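Local coordinates for biotin protein ligase-like protein of unknown function (Silicibacter sp., PDB 3BFM) that is of unknown function but resembles biotin protein ligases and belongs to the biotin/lipoate A/B protein ligase family, at residues T7-M12 and W163-L168; G38-E43 and A51-A56; L107-S112 and D121-G126. All blocks are in the same frame, centred on the assembly; numbering follows the deposited sequence.

Contact 1. Residues T7-M12 and W163-L168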
loop_
_atom_site.group_PDB
_atom_site.type_symbol
_atom_site.label_atom_id
_atom_site.label_comp_id
_atom_site.label_asym_id
_atom_site.label_seq_id
_atom_site.Cartn_x
_atom_site.Cartn_y
_atom_site.Cartn_z
ATOM N N THR A 7 0.701 14.461 0.490
ATOM C CA THR A 7 0.613 13.389 -0.492
ATOM C C THR A 7 1.360 12.171 0.012
ATOM O O THR A 7 2.511 12.285 0.364
ATOM C CB THR A 7 1.235 13.851 -1.808
ATOM O OG1 THR A 7 0.624 15.087 -2.178
ATOM C CG2 THR A 7 1.008 12.834 -2.898
ATOM N N PHE A 8 0.686 11.023 0.054
ATOM C CA PHE A 8 1.257 9.769 0.513
ATOM C C PHE A 8 1.384 8.853 -0.676
ATOM O O PHE A 8 0.752 9.113 -1.711
ATOM C CB PHE A 8 0.370 9.138 1.583
ATOM C CG PHE A 8 0.403 9.887 2.889
ATOM C CD1 PHE A 8 1.549 9.910 3.662
ATOM C CD2 PHE A 8 -0.697 10.589 3.336
ATOM C CE1 PHE A 8 1.582 10.627 4.825
ATOM C CE2 PHE A 8 -0.656 11.305 4.523
ATOM C CZ PHE A 8 0.462 11.329 5.254
ATOM N N PRO A 9 2.238 7.828 -0.568
ATOM C CA PRO A 9 2.334 6.806 -1.614
ATOM C C PRO A 9 0.977 6.170 -1.951
ATOM O O PRO A 9 0.041 6.200 -1.149
ATOM C CB PRO A 9 3.255 5.755 -1.007
ATOM C CG PRO A 9 3.959 6.401 0.090
ATOM C CD PRO A 9 3.209 7.603 0.523
ATOM N N PRO A 10 0.850 5.588 -3.157
ATOM C CA PRO A 10 -0.379 4.896 -3.486
ATOM C C PRO A 10 -0.713 3.857 -2.438
ATOM O O PRO A 10 0.189 3.155 -1.972
ATOM C CB PRO A 10 -0.039 4.206 -4.817
ATOM C CG PRO A 10 0.949 5.078 -5.422
ATOM C CD PRO A 10 1.806 5.559 -4.278
ATOM N N LEU A 11 -1.984 3.791 -2.062
ATOM C CA LEU A 11 -2.447 2.833 -1.051
ATOM C C LEU A 11 -2.072 3.218 0.391
ATOM O O LEU A 11 -2.271 2.442 1.334
ATOM C CB LEU A 11 -1.970 1.402 -1.373
ATOM C CG LEU A 11 -2.831 0.637 -2.393
ATOM C CD1 LEU A 11 -3.196 1.472 -3.647
ATOM C CD2 LEU A 11 -2.172 -0.686 -2.769
HETATM N N MSE A 12 -1.523 4.407 0.583
HETATM C CA MSE A 12 -1.547 4.996 1.921
HETATM C C MSE A 12 -2.621 6.065 1.908
HETATM O O MSE A 12 -2.866 6.692 0.887
HETATM C CB MSE A 12 -0.189 5.511 2.349
HETATM C CG MSE A 12 0.646 4.464 3.070
HETATM SE SE MSE A 12 2.538 4.866 3.196
HETATM C CE MSE A 12 2.929 4.040 4.866
ATOM N N TRP A 163 8.560 10.528 5.861
ATOM C CA TRP A 163 8.572 9.431 6.831
ATOM C C TRP A 163 7.737 8.276 6.236
ATOM O O TRP A 163 8.177 7.117 6.134
ATOM C CB TRP A 163 8.042 9.872 8.169
ATOM C CG TRP A 163 8.039 8.776 9.209
ATOM C CD1 TRP A 163 9.118 8.018 9.617
ATOM C CD2 TRP A 163 6.931 8.357 10.001
ATOM N NE1 TRP A 163 8.730 7.158 10.595
ATOM C CE2 TRP A 163 7.394 7.336 10.856
ATOM C CE3 TRP A 163 5.587 8.732 10.053
ATOM C CZ2 TRP A 163 6.552 6.666 11.752
ATOM C CZ3 TRP A 163 4.732 8.067 10.940
ATOM C CH2 TRP A 163 5.223 7.062 11.790
ATOM N N ALA A 164 6.518 8.609 5.826
ATOM C CA ALA A 164 5.642 7.595 5.235
ATOM C C ALA A 164 6.301 6.840 4.079
ATOM O O ALA A 164 6.257 5.590 4.038
ATOM C CB ALA A 164 4.303 8.195 4.815
ATOM N N ARG A 165 6.910 7.571 3.156
ATOM C CA ARG A 165 7.579 6.977 2.013
ATOM C C ARG A 165 8.751 6.102 2.416
ATOM O O ARG A 165 8.875 4.953 1.943
ATOM C CB ARG A 165 8.103 8.026 1.029
ATOM C CG ARG A 165 7.142 8.458 -0.010
ATOM C CD ARG A 165 7.846 9.150 -1.176
ATOM N NE ARG A 165 8.833 10.149 -0.733
ATOM C CZ ARG A 165 8.555 11.394 -0.322
ATOM N NH1 ARG A 165 7.301 11.849 -0.260
ATOM N NH2 ARG A 165 9.549 12.196 0.047
ATOM N N HIS A 166 9.617 6.594 3.288
ATOM C CA HIS A 166 10.735 5.748 3.690
ATOM C C HIS A 166 10.339 4.544 4.569
ATOM O O HIS A 166 10.908 3.473 4.431
ATOM C CB HIS A 166 11.810 6.574 4.402
ATOM C CG HIS A 166 12.634 7.398 3.487
ATOM N ND1 HIS A 166 12.340 8.705 3.201
ATOM C CD2 HIS A 166 13.761 7.100 2.795
ATOM C CE1 HIS A 166 13.240 9.180 2.350
ATOM N NE2 HIS A 166 14.112 8.225 2.096
ATOM N N CYS A 167 9.344 4.693 5.455
ATOM C CA CYS A 167 8.796 3.538 6.153
ATOM C C CYS A 167 8.288 2.479 5.186
ATOM O O CYS A 167 8.542 1.293 5.351
ATOM C CB CYS A 167 7.676 3.953 7.110
ATOM S SG CYS A 167 8.297 4.814 8.529
ATOM N N LEU A 168 7.535 2.889 4.178
ATOM C CA LEU A 168 7.031 1.922 3.228
ATOM C C LEU A 168 8.179 1.217 2.509
ATOM O O LEU A 168 8.119 0.026 2.330
ATOM C CB LEU A 168 6.130 2.599 2.205
ATOM C CG LEU A 168 5.521 1.753 1.091
ATOM C CD1 LEU A 168 4.546 0.748 1.653
ATOM C CD2 LEU A 168 4.836 2.729 0.072
HETATM O O HOH W 1 4.595 10.515 0.602
#

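Contact 2. Residues G38-E43 and A51-A56. With CA (calcium ion), chain B.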
loop_
_atom_site.group_PDB
_atom_site.type_symbol
_atom_site.label_atom_id
_atom_site.label_comp_id
_atom_site.label_asym_id
_atom_site.label_seq_id
_atom_site.Cartn_x
_atom_site.Cartn_y
_atom_site.Cartn_z
ATOM N N GLY A 38 -2.366 0.831 6.068
ATOM C CA GLY A 38 -2.126 1.867 5.113
ATOM C C GLY A 38 -2.659 3.211 5.542
ATOM O O GLY A 38 -2.263 4.215 4.978
ATOM N N LEU A 39 -3.531 3.223 6.539
ATOM C CA LEU A 39 -3.949 4.481 7.156
ATOM C C LEU A 39 -2.796 5.168 7.866
ATOM O O LEU A 39 -2.082 4.527 8.677
ATOM C CB LEU A 39 -5.041 4.243 8.164
ATOM C CG LEU A 39 -5.617 5.447 8.902
ATOM C CD1 LEU A 39 -6.376 6.365 7.936
ATOM C CD2 LEU A 39 -6.531 4.976 10.056
ATOM N N VAL A 40 -2.672 6.458 7.594
ATOM C CA VAL A 40 -1.754 7.367 8.250
ATOM C C VAL A 40 -2.590 8.477 8.868
ATOM O O VAL A 40 -3.090 9.341 8.182
ATOM C CB VAL A 40 -0.693 7.990 7.299
ATOM C CG1 VAL A 40 0.244 8.938 8.067
ATOM C CG2 VAL A 40 0.075 6.914 6.553
ATOM N N VAL A 41 -2.739 8.436 10.180
ATOM C CA VAL A 41 -3.413 9.506 10.911
ATOM C C VAL A 41 -2.374 10.514 11.343
ATOM O O VAL A 41 -1.323 10.130 11.830
ATOM C CB VAL A 41 -4.121 8.970 12.163
ATOM C CG1 VAL A 41 -4.955 10.111 12.828
ATOM C CG2 VAL A 41 -4.992 7.772 11.812
ATOM N N TYR A 42 -2.644 11.801 11.150
ATOM C CA TYR A 42 -1.674 12.808 11.503
ATOM C C TYR A 42 -2.325 14.025 12.126
ATOM O O TYR A 42 -3.544 14.256 12.015
ATOM C CB TYR A 42 -0.826 13.179 10.276
ATOM C CG TYR A 42 -1.632 13.855 9.175
ATOM C CD1 TYR A 42 -1.791 15.215 9.166
ATOM C CD2 TYR A 42 -2.198 13.113 8.148
ATOM C CE1 TYR A 42 -2.505 15.839 8.191
ATOM C CE2 TYR A 42 -2.935 13.745 7.127
ATOM C CZ TYR A 42 -3.071 15.089 7.165
ATOM O OH TYR A 42 -3.823 15.732 6.184
ATOM N N GLU A 43 -1.508 14.806 12.817
ATOM C CA GLU A 43 -1.962 16.039 13.458
ATOM C C GLU A 43 -0.752 16.943 13.500
ATOM O O GLU A 43 0.252 16.586 14.131
ATOM C CB GLU A 43 -2.492 15.747 14.873
ATOM C CG GLU A 43 -3.119 16.922 15.529
ATOM C CD GLU A 43 -4.012 16.587 16.714
ATOM O OE1 GLU A 43 -3.914 15.495 17.354
ATOM O OE2 GLU A 43 -4.800 17.466 17.085
ATOM N N ALA A 51 1.975 11.584 14.160
ATOM C CA ALA A 51 1.450 10.756 13.125
ATOM C C ALA A 51 1.457 9.327 13.554
ATOM O O ALA A 51 2.143 8.943 14.517
ATOM C CB ALA A 51 2.220 10.984 11.802
ATOM N N ALA A 52 0.636 8.522 12.913
ATOM C CA ALA A 52 0.561 7.086 13.295
ATOM C C ALA A 52 0.175 6.307 12.048
ATOM O O ALA A 52 -0.659 6.755 11.284
ATOM C CB ALA A 52 -0.419 6.823 14.475
ATOM N N LEU A 53 0.807 5.141 11.901
ATOM C CA LEU A 53 0.593 4.197 10.787
ATOM C C LEU A 53 -0.048 2.919 11.287
ATOM O O LEU A 53 0.439 2.322 12.276
ATOM C CB LEU A 53 1.915 3.742 10.192
ATOM C CG LEU A 53 3.034 4.738 9.994
ATOM C CD1 LEU A 53 4.215 3.959 9.440
ATOM C CD2 LEU A 53 2.590 5.841 9.037
ATOM N N VAL A 54 -1.102 2.478 10.585
ATOM C CA VAL A 54 -1.735 1.172 10.841
ATOM C C VAL A 54 -1.105 0.155 9.884
ATOM O O VAL A 54 -1.056 0.385 8.652
ATOM C CB VAL A 54 -3.264 1.195 10.628
ATOM C CG1 VAL A 54 -3.851 -0.228 10.735
ATOM C CG2 VAL A 54 -3.935 2.209 11.617
ATOM N N LEU A 55 -0.615 -0.927 10.483
ATOM C CA LEU A 55 0.036 -2.040 9.801
ATOM C C LEU A 55 -0.632 -3.372 10.188
ATOM O O LEU A 55 -1.316 -3.482 11.218
ATOM C CB LEU A 55 1.503 -2.080 10.212
ATOM C CG LEU A 55 2.243 -0.765 10.028
ATOM C CD1 LEU A 55 3.665 -0.812 10.588
ATOM C CD2 LEU A 55 2.266 -0.449 8.540
ATOM N N ALA A 56 -0.429 -4.380 9.351
ATOM C CA ALA A 56 -0.902 -5.731 9.640
ATOM C C ALA A 56 0.034 -6.812 9.092
ATOM O O ALA A 56 -0.332 -7.546 8.180
ATOM C CB ALA A 56 -2.320 -5.913 9.097
HETATM CA CA CA B . -5.656 16.242 18.939
HETATM O O HOH W 2 -7.571 17.188 17.929
HETATM O O HOH W 3 -7.221 16.326 20.828
HETATM O O HOH W 4 -4.461 17.837 20.232
#

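Contact 3. Residues L107-S112 and D121-G126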
loop_
_atom_site.group_PDB
_atom_site.type_symbol
_atom_site.label_atom_id
_atom_site.label_comp_id
_atom_site.label_asym_id
_atom_site.label_seq_id
_atom_site.Cartn_x
_atom_site.Cartn_y
_atom_site.Cartn_z
ATOM N N LEU A 107 9.107 7.257 18.918
ATOM C CA LEU A 107 8.216 6.341 18.240
ATOM C C LEU A 107 7.557 5.423 19.258
ATOM O O LEU A 107 8.223 4.894 20.143
ATOM C CB LEU A 107 8.975 5.493 17.230
ATOM C CG LEU A 107 9.499 6.204 15.983
ATOM C CD1 LEU A 107 10.597 5.317 15.306
ATOM C CD2 LEU A 107 8.395 6.530 15.010
ATOM N N ARG A 108 6.251 5.193 19.117
ATOM C CA ARG A 108 5.500 4.307 19.995
ATOM C C ARG A 108 4.949 3.183 19.163
ATOM O O ARG A 108 4.729 3.356 17.936
ATOM C CB ARG A 108 4.344 5.054 20.707
ATOM C CG ARG A 108 4.853 5.963 21.810
ATOM C CD ARG A 108 3.720 6.520 22.621
ATOM N NE ARG A 108 3.016 7.539 21.851
ATOM C CZ ARG A 108 1.850 8.076 22.204
ATOM N NH1 ARG A 108 1.240 7.680 23.311
ATOM N NH2 ARG A 108 1.295 9.006 21.437
ATOM N N ILE A 109 4.673 2.068 19.822
ATOM C CA ILE A 109 4.099 0.911 19.149
ATOM C C ILE A 109 3.012 0.256 20.014
ATOM O O ILE A 109 3.192 0.132 21.249
ATOM C CB ILE A 109 5.209 -0.104 18.734
ATOM C CG1 ILE A 109 4.586 -1.263 18.000
ATOM C CG2 ILE A 109 6.053 -0.655 19.934
ATOM C CD1 ILE A 109 5.561 -1.964 17.046
ATOM N N ALA A 110 1.919 -0.164 19.352
ATOM C CA ALA A 110 0.824 -0.889 19.995
ATOM C C ALA A 110 0.406 -1.991 19.072
ATOM O O ALA A 110 0.650 -1.964 17.851
ATOM C CB ALA A 110 -0.403 0.018 20.299
ATOM N N ALA A 111 -0.211 -2.995 19.656
ATOM C CA ALA A 111 -0.779 -4.049 18.843
ATOM C C ALA A 111 -2.029 -4.689 19.481
ATOM O O ALA A 111 -2.349 -4.425 20.636
ATOM C CB ALA A 111 0.306 -5.100 18.535
ATOM N N SER A 112 -2.674 -5.563 18.712
ATOM C CA SER A 112 -4.003 -6.098 19.028
ATOM C C SER A 112 -3.900 -7.150 20.086
ATOM O O SER A 112 -4.903 -7.504 20.692
ATOM C CB SER A 112 -4.661 -6.695 17.781
ATOM O OG SER A 112 -4.015 -7.901 17.352
ATOM N N ASP A 121 -3.934 -8.862 14.867
ATOM C CA ASP A 121 -4.863 -8.399 13.830
ATOM C C ASP A 121 -4.392 -7.063 13.310
ATOM O O ASP A 121 -4.754 -6.657 12.222
ATOM C CB ASP A 121 -6.259 -8.218 14.392
ATOM C CG ASP A 121 -6.918 -9.532 14.837
ATOM O OD1 ASP A 121 -6.512 -10.621 14.383
ATOM O OD2 ASP A 121 -7.862 -9.450 15.653
ATOM N N TRP A 122 -3.635 -6.346 14.141
ATOM C CA TRP A 122 -3.136 -5.019 13.769
ATOM C C TRP A 122 -1.980 -4.608 14.628
ATOM O O TRP A 122 -1.821 -5.070 15.749
ATOM C CB TRP A 122 -4.231 -3.957 13.828
ATOM C CG TRP A 122 -4.874 -3.799 15.153
ATOM C CD1 TRP A 122 -6.073 -4.357 15.552
ATOM C CD2 TRP A 122 -4.422 -3.003 16.267
ATOM N NE1 TRP A 122 -6.360 -3.984 16.819
ATOM C CE2 TRP A 122 -5.375 -3.156 17.291
ATOM C CE3 TRP A 122 -3.293 -2.213 16.512
ATOM C CZ2 TRP A 122 -5.243 -2.540 18.516
ATOM C CZ3 TRP A 122 -3.174 -1.583 17.733
ATOM C CH2 TRP A 122 -4.141 -1.763 18.725
ATOM N N LEU A 123 -1.210 -3.659 14.092
ATOM C CA LEU A 123 -0.146 -3.013 14.796
ATOM C C LEU A 123 -0.129 -1.541 14.373
ATOM O O LEU A 123 -0.392 -1.236 13.224
ATOM C CB LEU A 123 1.154 -3.702 14.421
ATOM C CG LEU A 123 2.375 -3.425 15.272
ATOM C CD1 LEU A 123 3.204 -4.709 15.503
ATOM C CD2 LEU A 123 3.226 -2.309 14.645
ATOM N N VAL A 124 0.147 -0.649 15.305
ATOM C CA VAL A 124 0.243 0.789 14.997
ATOM C C VAL A 124 1.568 1.309 15.489
ATOM O O VAL A 124 1.976 0.991 16.608
ATOM C CB VAL A 124 -0.890 1.600 15.691
ATOM C CG1 VAL A 124 -0.648 3.107 15.614
ATOM C CG2 VAL A 124 -2.258 1.213 15.098
ATOM N N VAL A 125 2.248 2.075 14.639
ATOM C CA VAL A 125 3.453 2.812 15.039
ATOM C C VAL A 125 3.183 4.292 15.009
ATOM O O VAL A 125 2.724 4.822 14.004
ATOM C CB VAL A 125 4.651 2.470 14.127
ATOM C CG1 VAL A 125 5.844 3.354 14.469
ATOM C CG2 VAL A 125 4.964 1.027 14.279
ATOM N N GLY A 126 3.489 4.980 16.097
ATOM C CA GLY A 126 3.225 6.401 16.186
ATOM C C GLY A 126 4.495 7.195 16.347
ATOM O O GLY A 126 5.428 6.729 17.014
#

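Contact 1. Residues T7-M12 and W163-L168
Phe8, Pro9 and Met12 rest against one side of helix 156-175, meeting Ala164, Arg165 and Leu168, which lie within about one turn of each other. Their loop bends in a type II beta turn from Pro9 to Met12, closed by Met12 N to Pro9 O at 2.9 Å, and this turn brings Pro9 and Met12 to the helix together. Phe8 offers the edge of its ring: CD1 lies 3.4 Å from Ala164 CB, and the methyl sits near the ring plane. With CG beside the backbone N (chi1 -71°), the ring swings from the backbone toward the helix. A small residue suits position 164, since the same methyl is met by the selenium of Met12, present as selenomethionine, with SE to CB at 4.1 Å. Pro9, with its rigid, puckered ring, packs between Arg165 and Leu168: it crosses the aliphatic stem of Arg165 at about a right angle, and it and Leu168 slide past each other in opposite directions, Pro9 CB lying 3.6 Å from Leu168 CD2. Met12 and Leu168 pack on Leu11 of the second subunit, and Leu11 on its Leu168, so the patch adjoins the dimer interface. No direct hydrogen bond joins loop and helix; a water instead donates to Thr7 O at 2.7 Å and takes a weak bond from Arg165 NH1 at 3.1 Å.

Contact 2. Residues G38-E43 and A51-A56
Val41 and Ala52 exchange backbone hydrogen bonds, Val41 N to Ala52 O at 2.9 Å and Ala52 N to Val41 O at 2.8 Å, as a hydrogen-bonded pair of the antiparallel hairpin of strands 39-44 and 48-55. At the other end Val54 is gripped twice: its N donates to Leu39 O at 3.0 Å, and its O accepts from Gly38 N at 2.9 Å. Two residues thus face one, the pattern of a G1 beta bulge; Gly38 has a positive phi (107°), at which a CB would jam against the preceding carbonyl O. Beyond the pairing, Glu43, its chain extended, holds the calcium ion with both oxygens, OE1 at 2.5 Å and OE2 at 2.4 Å; three waters, Gln21 O and Asp22 OD1 complete the site. Valines, leucines and alanines line much of both sheet faces. Val40 CG2 lies beside Leu53 CD2 at 3.7 Å, both side chains pointing the same way, while Tyr42 CB meets the small Ala51 CB at 4.1 Å; Leu53 and Ala51 pack on Trp163. Ala52 and Val41 turn to helix 23-32. Backbone bonds and hydrocarbon thus secure the buried hairpin, while charge appears only at Glu43, where the metal probably balances it.

Contact 3. Residues L107-S112 and D121-G126
Trp122 lays one face of its indole over the end of the neighbouring strand. Ser112 CB makes a CH-pi contact, 3.5 Å from the centroid of the five-membered ring and 18° off its normal, and Ser112 N and Ala111 C lie over the same face. At the ring's edge, in plane, is Val124 N. The ring can fold back this way because CG stands between the backbone N and the carbonyl carbon (chi1 59°). Its NE1 is hydrogen-bonded to Glu32 OE1, and Ala31 of helix 23-32 also touches the side chain.

Beside the ring the backbone is held as well: Ser112 N donates to Trp122 O at 3.1 Å, and Ser112 OG accepts from Asp121 N at 2.7 Å. A serine suits this place, its CB serving the ring while its hydroxyl takes up a main-chain N-H. Further along, the antiparallel hairpin of strands 102-111 and 123-130 continues with paired bonds between Ala110 and Val124, and between Arg108 and Gly126, where Arg108 N to Gly126 O and Gly126 N to Arg108 O are both 2.7 Å.

The side chains part to two faces. Ala110, whose CB lies 4.1 Å from Trp122 CZ3, and Arg108 turn to helix 23-32, and Arg108 forms a salt bridge with Asp128. On the other face Ile109 CD1 presses tightly on Leu123 CD2 at 3.4 Å and lies 4.1 Å from Val125 CG2; Leu107 CD2 joins Val125 CG1. Helix 67-82 packs on this side, with helix 61-64 against Ala111 and Leu123. The chemistry differs along the hairpin: hydrocarbon lines the face toward helix 67-82, whereas at the ends leading into the connecting loop a serine meets an indole and accepts a main-chain N-H.

Overall arrangement
Contacts 2 and 3 are hairpins of one mixed sheet, joined edge to edge where Leu55 N probably bonds to Leu123 O and Leu53 N to Val125 O. Contact 2 is the more buried; contact 3 is core along its strands but reaches the surface at Asp121. Contact 1, partly buried, holds no strand pair: a loop lies against helix 156-175 on the Val40-Leu53 side of the sheet. Trp163 of that helix packs on Ala51 and Leu53 as well as on Leu107, linking all three. The hairpins depend on backbone hydrogen bonds, whereas contact 1 relies on apolar contact and one bridging water. Contacts 1 and 2 also touch the second subunit; contact 3 does not.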